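Myosin-4 (PDB 3MMI) moves along actin as a type V myosin and, recruited through SHE3, carries ASH1 and other mRNAs to the yeast bud, its globular tail forming this chain. Local coordinates at residues Y37-N42 / L82-S87; I88-P93 / Y153-V158; D95-G100 / V158-H163. All blocks are in the same frame, centred on the assembly; numbering follows the deposited sequence.

Interaction 1. Residues Y37-N42 / L82-S87; sequences YLKKVN and LLTVES
With its CG2 turned anti to the backbone N and its OG1 beside that N (chi1 -64°), Thr84 presents a methyl to Lys39, whose CG lies anti to its own carbonyl carbon (chi1 -86°). The two side chains cross at about a right angle, Lys39 CG resting 4.0 Å from Thr84 CG2. The contact belongs to the all-helical globular tail, the dilute domain, of this class V myosin: a type I beta turn from Leu38 to Val41, closed by Val41 N bonding to Leu38 O at 3.1 Å, lies against the C-terminal half of helix 71-91. Next to the Lys39–Thr84 pair, buried Leu38 points toward the helix and brings CD1 to 4.3 Å from Val85 CG2, a light apolar touch. Trp104 of helix 97-108 packs on both Leu38 and Val85, and Pro54 of helix 53-67 adds to the cover of Leu38, so the leucine sits where helices 53-67, 71-91 and 97-108 meet. The hydroxyl of Thr84 takes no part across the contact; it is hydrogen-bonded to Thr34 OG1 and to Lys80 O. On the exposed side the Lys39 chain runs on past the threonine and bends at its last torsion. Its NZ ends 4.1 Å from Ser87 OG, too long for a hydrogen bond, while Ser87 OG donates to Thr84 O at 3.2 Å, tilted 25° from the carbonyl plane.

Interaction 2. Residues I88-P93 / Y153-V158; sequences IVMSLP and YSTWLV
Helix-to-helix packing in the dilute domain brings the last turn of helix 71-91 against the long helix 132-168, with Met90 and Trp156 nearest in backbone register at 7.2 Å between their CA atoms. Val89 and Trp156 form the buried half. The valine branch CG1 meets the indole's stem, lying 4.1 Å from Trp156 CB, and it approaches the ring system obliquely. Trp156 CG is anti to its backbone N (chi1 162°), which swings the indole out between the helices, where NE1 is hydrogen-bonded to Thr97 O. Ile102 and Leu105 of helix 97-108 also pack on this tryptophan, and Trp104 of the same helix covers Val89. The other half of the contact is exposed and thinner: Met90 CG comes no closer than 4.4 Å to Thr155 OG1, and no hydrogen bond joins the two segments. The end of helix 71-91, helix 132-168 and the covering helix 97-108 thus pack together around the valine and the tryptophan, as part of the all-helical dilute domain of a class V myosin tail.

Interaction 3. Residues D95-G100 / V158-H163; sequences DETMLG and VKFMKH
Met98 and Phe160 make the close part of this contact, where the methionine chain meets the CE1–CZ side of the phenyl ring obliquely. Met98 CB lies 3.6 Å from Phe160 CE1, and Met98 SD approaches Phe160 CZ to the same 3.6 Å. The sulfur stands 4.7 Å from the ring centroid, 65° off the normal, an oblique Met-aromatic contact. Phe160 CG, anti to its backbone N (chi1 173°), carries the ring toward helix 97-108. Beside it, buried Thr97 points at the partner helix and sets CG2 4.1 Å from Phe160 CB, at the point where the backbones come nearest, 6.3 Å between the CA atoms of Thr97 and Phe160. The looser side is polar. Lys159, partly exposed, reaches across from its helix in an extended chain that bends only at its last torsion, and gives Thr97 OG1 a weak hydrogen bond, 3.5 Å from NZ; its stronger partner is Leu92 O. The threonine hydroxyl is in turn hydrogen-bonded to Pro93 O, so both polar ends are tied to the connection preceding helix 97-108. The contact thus joins the first turn of helix 97-108 to helix 132-168, with Phe198 and Val201 of helix 185-204 packing on Phe160 and Met98 respectively.

How the interactions relate
Interactions 1 and 2 follow one another down helix 71-91, their centres about 12 Å apart, and Ile88 bridges them: its CD1 packs 3.7 Å from Lys39 CA. Interactions 2 and 3 are more closely coupled, with centres about 7 Å apart on successive turns of helix 132-168 and Val158 common to both. Two probable hydrogen bonds tie them, Trp156 NE1 to Thr97 O at 2.6 Å and Lys159 NZ to Leu92 O at 2.8 Å, while the nearly parallel rings of Trp156 and Phe160 meet. Interaction 1 does not touch interaction 3, about 17 Å away between centres, but Trp104 of helix 97-108 touches both interactions 1 and 2.

Interaction 1. Residues Y37-N42 / L82-S87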
loop_
_atom_site.group_PDB
_atom_site.type_symbol
_atom_site.label_atom_id
_atom_site.label_comp_id
_atom_site.label_asym_id
_atom_site.label_seq_id
_atom_site.Cartn_x
_atom_site.Cartn_y
_atom_site.Cartn_z
ATOM N N TYR A 37 -5.197 -15.723 24.114
ATOM C CA TYR A 37 -5.871 -14.450 23.931
ATOM C C TYR A 37 -5.964 -13.846 22.538
ATOM O O TYR A 37 -6.998 -13.173 22.222
ATOM C CB TYR A 37 -5.246 -13.345 24.788
ATOM C CG TYR A 37 -5.828 -11.966 24.505
ATOM C CD1 TYR A 37 -7.182 -11.677 24.782
ATOM C CD2 TYR A 37 -5.045 -10.962 23.940
ATOM C CE1 TYR A 37 -7.719 -10.422 24.515
ATOM C CE2 TYR A 37 -5.571 -9.713 23.677
ATOM C CZ TYR A 37 -6.901 -9.447 23.956
ATOM O OH TYR A 37 -7.399 -8.200 23.689
ATOM N N LEU A 38 -4.900 -13.990 21.744
ATOM C CA LEU A 38 -4.825 -13.288 20.476
ATOM C C LEU A 38 -5.274 -14.172 19.336
ATOM O O LEU A 38 -6.000 -13.687 18.451
ATOM C CB LEU A 38 -3.401 -12.756 20.176
ATOM C CG LEU A 38 -2.769 -11.485 20.875
ATOM C CD1 LEU A 38 -1.174 -11.425 20.819
ATOM C CD2 LEU A 38 -3.518 -10.220 20.575
ATOM N N LYS A 39 -4.830 -15.453 19.336
ATOM C CA LYS A 39 -5.207 -16.410 18.279
ATOM C C LYS A 39 -6.713 -16.609 18.364
ATOM O O LYS A 39 -7.322 -17.227 17.478
ATOM C CB LYS A 39 -4.507 -17.764 18.469
ATOM C CG LYS A 39 -3.056 -17.886 17.842
ATOM C CD LYS A 39 -2.851 -19.455 17.639
ATOM C CE LYS A 39 -1.343 -19.847 17.309
ATOM N NZ LYS A 39 -0.691 -19.025 16.231
ATOM N N LYS A 40 -7.311 -16.123 19.444
ATOM C CA LYS A 40 -8.731 -16.344 19.675
ATOM C C LYS A 40 -9.490 -15.040 19.865
ATOM O O LYS A 40 -10.573 -15.029 20.451
ATOM N N VAL A 41 -8.930 -13.941 19.372
ATOM C CA VAL A 41 -9.616 -12.666 19.495
ATOM C C VAL A 41 -10.529 -12.438 18.329
ATOM O O VAL A 41 -10.272 -11.513 17.590
ATOM C CB VAL A 41 -8.637 -11.429 19.525
ATOM C CG1 VAL A 41 -9.390 -10.135 19.196
ATOM C CG2 VAL A 41 -8.009 -11.265 20.878
ATOM N N ASN A 42 -11.578 -13.235 18.176
ATOM C CA ASN A 42 -12.629 -13.002 17.170
ATOM C C ASN A 42 -13.216 -11.589 17.185
ATOM O O ASN A 42 -13.764 -11.110 18.203
ATOM C CB ASN A 42 -13.770 -14.049 17.266
ATOM C CG ASN A 42 -14.707 -13.988 16.042
ATOM O OD1 ASN A 42 -14.271 -13.650 14.921
ATOM N ND2 ASN A 42 -16.009 -14.300 16.258
ATOM N N LEU A 82 4.566 -10.700 17.877
ATOM C CA LEU A 82 4.607 -10.234 16.480
ATOM C C LEU A 82 4.433 -11.371 15.455
ATOM O O LEU A 82 3.604 -11.260 14.512
ATOM C CB LEU A 82 5.868 -9.410 16.223
ATOM C CG LEU A 82 5.929 -8.061 16.939
ATOM C CD1 LEU A 82 7.156 -7.337 16.633
ATOM C CD2 LEU A 82 4.764 -7.192 16.537
ATOM N N LEU A 83 5.188 -12.447 15.648
ATOM C CA LEU A 83 5.082 -13.624 14.799
ATOM C C LEU A 83 3.665 -14.182 14.842
ATOM O O LEU A 83 3.161 -14.692 13.842
ATOM C CB LEU A 83 6.083 -14.694 15.237
ATOM C CG LEU A 83 7.016 -15.235 14.153
ATOM N N THR A 84 3.022 -14.080 16.003
ATOM C CA THR A 84 1.674 -14.546 16.134
ATOM C C THR A 84 0.676 -13.654 15.432
ATOM O O THR A 84 -0.156 -14.150 14.663
ATOM C CB THR A 84 1.285 -14.663 17.602
ATOM O OG1 THR A 84 2.124 -15.662 18.222
ATOM C CG2 THR A 84 -0.205 -15.055 17.740
ATOM N N VAL A 85 0.715 -12.343 15.726
ATOM C CA VAL A 85 -0.164 -11.379 15.022
ATOM C C VAL A 85 0.057 -11.466 13.488
ATOM O O VAL A 85 -0.911 -11.470 12.728
ATOM C CB VAL A 85 -0.089 -9.876 15.522
ATOM C CG1 VAL A 85 -1.066 -9.039 14.768
ATOM C CG2 VAL A 85 -0.423 -9.706 16.969
ATOM N N GLU A 86 1.313 -11.563 13.054
ATOM C CA GLU A 86 1.585 -11.772 11.633
ATOM C C GLU A 86 0.812 -12.960 10.986
ATOM O O GLU A 86 0.173 -12.813 9.937
ATOM C CB GLU A 86 3.095 -11.917 11.377
ATOM C CG GLU A 86 3.494 -12.183 9.882
ATOM C CD GLU A 86 5.051 -12.063 9.671
ATOM O OE1 GLU A 86 5.484 -11.801 8.530
ATOM O OE2 GLU A 86 5.873 -12.209 10.637
ATOM N N SER A 87 0.849 -14.134 11.614
ATOM C CA SER A 87 0.173 -15.298 11.040
ATOM C C SER A 87 -1.341 -15.219 11.199
ATOM O O SER A 87 -2.077 -15.607 10.290
ATOM C CB SER A 87 0.723 -16.615 11.608
ATOM O OG SER A 87 0.324 -16.775 12.944
#

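Interaction 2. Residues I88-P93 / Y153-V158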
loop_
_atom_site.group_PDB
_atom_site.type_symbol
_atom_site.label_atom_id
_atom_site.label_comp_id
_atom_site.label_asym_id
_atom_site.label_seq_id
_atom_site.Cartn_x
_atom_site.Cartn_y
_atom_site.Cartn_z
ATOM N N ILE A 88 -1.824 -14.672 12.305
ATOM C CA ILE A 88 -3.231 -14.379 12.351
ATOM C C ILE A 88 -3.662 -13.572 11.107
ATOM O O ILE A 88 -4.561 -14.006 10.399
ATOM C CB ILE A 88 -3.612 -13.603 13.582
ATOM C CG1 ILE A 88 -3.228 -14.395 14.829
ATOM C CG2 ILE A 88 -5.090 -13.335 13.596
ATOM C CD1 ILE A 88 -3.743 -13.781 16.150
ATOM N N VAL A 89 -3.003 -12.420 10.859
ATOM C CA VAL A 89 -3.326 -11.538 9.745
ATOM C C VAL A 89 -3.176 -12.286 8.428
ATOM O O VAL A 89 -4.096 -12.248 7.618
ATOM C CB VAL A 89 -2.470 -10.208 9.745
ATOM C CG1 VAL A 89 -2.691 -9.396 8.473
ATOM C CG2 VAL A 89 -2.775 -9.362 10.995
ATOM N N MET A 90 -2.026 -12.945 8.212
ATOM C CA MET A 90 -1.817 -13.627 6.949
ATOM C C MET A 90 -2.810 -14.708 6.644
ATOM O O MET A 90 -3.099 -14.939 5.468
ATOM C CB MET A 90 -0.388 -14.211 6.795
ATOM C CG MET A 90 0.397 -13.341 5.747
ATOM S SD MET A 90 2.029 -14.217 5.661
ATOM C CE MET A 90 1.609 -15.849 6.532
ATOM N N SER A 91 -3.362 -15.318 7.700
ATOM C CA SER A 91 -4.337 -16.419 7.576
ATOM C C SER A 91 -5.792 -16.016 7.431
ATOM O O SER A 91 -6.635 -16.867 7.143
ATOM C CB SER A 91 -4.234 -17.377 8.760
ATOM O OG SER A 91 -2.953 -18.029 8.685
ATOM N N LEU A 92 -6.095 -14.736 7.673
ATOM C CA LEU A 92 -7.465 -14.222 7.505
ATOM C C LEU A 92 -8.106 -14.605 6.159
ATOM O O LEU A 92 -7.499 -14.476 5.083
ATOM C CB LEU A 92 -7.498 -12.703 7.665
ATOM C CG LEU A 92 -7.269 -12.052 9.027
ATOM C CD1 LEU A 92 -6.874 -10.569 8.851
ATOM C CD2 LEU A 92 -8.537 -12.169 9.825
ATOM N N PRO A 93 -9.349 -15.003 6.221
ATOM C CA PRO A 93 -10.079 -15.424 5.040
ATOM C C PRO A 93 -10.592 -14.253 4.228
ATOM O O PRO A 93 -10.845 -13.226 4.785
ATOM C CB PRO A 93 -11.240 -16.204 5.634
ATOM C CG PRO A 93 -11.446 -15.637 6.962
ATOM C CD PRO A 93 -10.131 -15.163 7.448
ATOM N N TYR A 153 1.877 -4.709 7.164
ATOM C CA TYR A 153 1.065 -3.726 6.523
ATOM C C TYR A 153 1.083 -3.877 4.980
ATOM O O TYR A 153 -0.001 -4.042 4.334
ATOM C CB TYR A 153 1.507 -2.352 6.923
ATOM C CG TYR A 153 0.891 -1.228 6.109
ATOM C CD1 TYR A 153 -0.341 -0.700 6.441
ATOM C CD2 TYR A 153 1.572 -0.667 5.055
ATOM C CE1 TYR A 153 -0.926 0.297 5.694
ATOM C CE2 TYR A 153 1.040 0.373 4.337
ATOM C CZ TYR A 153 -0.237 0.833 4.679
ATOM O OH TYR A 153 -0.748 1.855 3.940
ATOM N N SER A 154 2.288 -3.909 4.386
ATOM C CA SER A 154 2.394 -3.992 2.928
ATOM C C SER A 154 1.815 -5.248 2.362
ATOM O O SER A 154 1.179 -5.228 1.331
ATOM C CB SER A 154 3.856 -3.894 2.402
ATOM O OG SER A 154 4.496 -2.867 3.113
ATOM N N THR A 155 2.103 -6.368 2.990
ATOM C CA THR A 155 1.558 -7.595 2.429
ATOM C C THR A 155 0.051 -7.663 2.634
ATOM O O THR A 155 -0.644 -8.120 1.760
ATOM C CB THR A 155 2.382 -8.852 2.743
ATOM O OG1 THR A 155 1.538 -9.852 3.316
ATOM C CG2 THR A 155 3.405 -8.564 3.703
ATOM N N TRP A 156 -0.458 -7.139 3.737
ATOM C CA TRP A 156 -1.922 -7.106 3.922
ATOM C C TRP A 156 -2.607 -6.181 2.840
ATOM O O TRP A 156 -3.589 -6.554 2.175
ATOM C CB TRP A 156 -2.349 -6.752 5.360
ATOM C CG TRP A 156 -3.812 -6.302 5.437
ATOM C CD1 TRP A 156 -4.916 -7.094 5.599
ATOM C CD2 TRP A 156 -4.309 -4.955 5.292
ATOM N NE1 TRP A 156 -6.087 -6.316 5.599
ATOM C CE2 TRP A 156 -5.738 -5.009 5.397
ATOM C CE3 TRP A 156 -3.693 -3.715 5.115
ATOM C CZ2 TRP A 156 -6.555 -3.842 5.336
ATOM C CZ3 TRP A 156 -4.501 -2.554 5.031
ATOM C CH2 TRP A 156 -5.914 -2.634 5.127
ATOM N N LEU A 157 -2.060 -5.001 2.656
ATOM C CA LEU A 157 -2.645 -4.035 1.755
ATOM C C LEU A 157 -2.744 -4.553 0.335
ATOM O O LEU A 157 -3.773 -4.370 -0.337
ATOM C CB LEU A 157 -1.926 -2.678 1.772
ATOM C CG LEU A 157 -2.616 -1.511 1.008
ATOM C CD1 LEU A 157 -4.053 -1.272 1.403
ATOM C CD2 LEU A 157 -1.918 -0.248 1.065
ATOM N N VAL A 158 -1.702 -5.218 -0.148
ATOM C CA VAL A 158 -1.795 -5.710 -1.538
ATOM C C VAL A 158 -2.813 -6.796 -1.565
ATOM O O VAL A 158 -3.620 -6.878 -2.487
ATOM C CB VAL A 158 -0.415 -6.181 -2.179
ATOM C CG1 VAL A 158 0.656 -5.122 -1.933
ATOM C CG2 VAL A 158 -0.001 -7.539 -1.550
#

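Interaction 3. Residues D95-G100 / V158-H163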
loop_
_atom_site.group_PDB
_atom_site.type_symbol
_atom_site.label_atom_id
_atom_site.label_comp_id
_atom_site.label_asym_id
_atom_site.label_seq_id
_atom_site.Cartn_x
_atom_site.Cartn_y
_atom_site.Cartn_z
ATOM N N ASP A 95 -13.208 -12.803 3.282
ATOM C CA ASP A 95 -14.223 -11.899 3.762
ATOM C C ASP A 95 -13.897 -11.265 5.091
ATOM O O ASP A 95 -14.661 -10.471 5.602
ATOM C CB ASP A 95 -15.561 -12.609 3.847
ATOM C CG ASP A 95 -15.452 -13.995 4.401
ATOM O OD1 ASP A 95 -15.225 -14.925 3.631
ATOM O OD2 ASP A 95 -15.614 -14.172 5.605
ATOM N N GLU A 96 -12.758 -11.609 5.653
ATOM C CA GLU A 96 -12.390 -11.079 6.946
ATOM C C GLU A 96 -11.218 -10.133 6.817
ATOM O O GLU A 96 -10.866 -9.469 7.751
ATOM C CB GLU A 96 -12.053 -12.221 7.900
ATOM C CD GLU A 96 -13.217 -13.709 9.635
ATOM O OE1 GLU A 96 -14.239 -14.259 9.242
ATOM O OE2 GLU A 96 -12.427 -14.245 10.423
ATOM N N THR A 97 -10.633 -10.082 5.637
ATOM C CA THR A 97 -9.386 -9.366 5.396
ATOM C C THR A 97 -9.383 -7.858 5.673
ATOM O O THR A 97 -8.423 -7.344 6.202
ATOM C CB THR A 97 -8.901 -9.598 3.985
ATOM O OG1 THR A 97 -8.689 -10.985 3.791
ATOM C CG2 THR A 97 -7.625 -8.917 3.753
ATOM N N MET A 98 -10.466 -7.183 5.306
ATOM C CA MET A 98 -10.643 -5.776 5.572
ATOM C C MET A 98 -10.684 -5.491 7.047
ATOM O O MET A 98 -9.833 -4.798 7.553
ATOM C CB MET A 98 -11.886 -5.217 4.907
ATOM C CG MET A 98 -11.893 -3.719 4.894
ATOM S SD MET A 98 -13.068 -2.875 3.865
ATOM C CE MET A 98 -14.131 -2.267 5.099
ATOM N N LEU A 99 -11.666 -6.047 7.738
ATOM C CA LEU A 99 -11.847 -5.774 9.162
ATOM C C LEU A 99 -10.662 -6.242 9.959
ATOM O O LEU A 99 -10.129 -5.497 10.788
ATOM C CB LEU A 99 -13.089 -6.488 9.709
ATOM C CG LEU A 99 -14.447 -5.893 9.348
ATOM C CD1 LEU A 99 -15.541 -6.617 10.135
ATOM C CD2 LEU A 99 -14.426 -4.447 9.718
ATOM N N GLY A 100 -10.292 -7.494 9.727
ATOM C CA GLY A 100 -9.215 -8.107 10.468
ATOM C C GLY A 100 -7.871 -7.408 10.281
ATOM O O GLY A 100 -7.185 -7.136 11.270
ATOM N N VAL A 158 -1.702 -5.218 -0.148
ATOM C CA VAL A 158 -1.795 -5.710 -1.538
ATOM C C VAL A 158 -2.813 -6.796 -1.565
ATOM O O VAL A 158 -3.620 -6.878 -2.487
ATOM C CB VAL A 158 -0.415 -6.181 -2.179
ATOM C CG1 VAL A 158 0.656 -5.122 -1.933
ATOM C CG2 VAL A 158 -0.001 -7.539 -1.550
ATOM N N LYS A 159 -2.785 -7.684 -0.584
ATOM C CA LYS A 159 -3.801 -8.774 -0.587
ATOM C C LYS A 159 -5.201 -8.171 -0.472
ATOM O O LYS A 159 -6.168 -8.504 -1.224
ATOM C CB LYS A 159 -3.575 -9.732 0.553
ATOM C CG LYS A 159 -4.614 -10.826 0.608
ATOM C CD LYS A 159 -4.265 -11.830 1.749
ATOM C CE LYS A 159 -5.538 -12.631 2.253
ATOM N NZ LYS A 159 -5.673 -12.752 3.789
ATOM N N PHE A 160 -5.322 -7.224 0.454
ATOM C CA PHE A 160 -6.605 -6.528 0.565
ATOM C C PHE A 160 -7.000 -5.879 -0.752
ATOM O O PHE A 160 -8.101 -6.143 -1.281
ATOM C CB PHE A 160 -6.586 -5.491 1.657
ATOM C CG PHE A 160 -7.784 -4.675 1.693
ATOM C CD1 PHE A 160 -9.034 -5.265 1.768
ATOM C CD2 PHE A 160 -7.708 -3.306 1.628
ATOM C CE1 PHE A 160 -10.215 -4.513 1.796
ATOM C CE2 PHE A 160 -8.915 -2.508 1.652
ATOM C CZ PHE A 160 -10.151 -3.142 1.736
ATOM N N MET A 161 -6.117 -5.069 -1.325
ATOM C CA MET A 161 -6.436 -4.407 -2.617
ATOM C C MET A 161 -6.626 -5.261 -3.862
ATOM O O MET A 161 -7.394 -4.869 -4.776
ATOM C CB MET A 161 -5.385 -3.297 -2.926
ATOM C CG MET A 161 -5.655 -2.020 -2.109
ATOM S SD MET A 161 -7.382 -1.506 -2.319
ATOM C CE MET A 161 -7.715 -0.667 -0.871
ATOM N N LYS A 162 -5.966 -6.420 -3.910
ATOM C CA LYS A 162 -6.257 -7.427 -4.971
ATOM C C LYS A 162 -7.797 -7.788 -4.928
ATOM O O LYS A 162 -8.486 -7.727 -5.950
ATOM C CB LYS A 162 -5.401 -8.704 -4.742
ATOM C CG LYS A 162 -5.626 -9.795 -5.779
ATOM N N HIS A 163 -8.273 -8.162 -3.745
ATOM C CA HIS A 163 -9.661 -8.565 -3.561
ATOM C C HIS A 163 -10.627 -7.419 -3.835
ATOM O O HIS A 163 -11.606 -7.585 -4.563
ATOM C CB HIS A 163 -9.879 -9.106 -2.146
#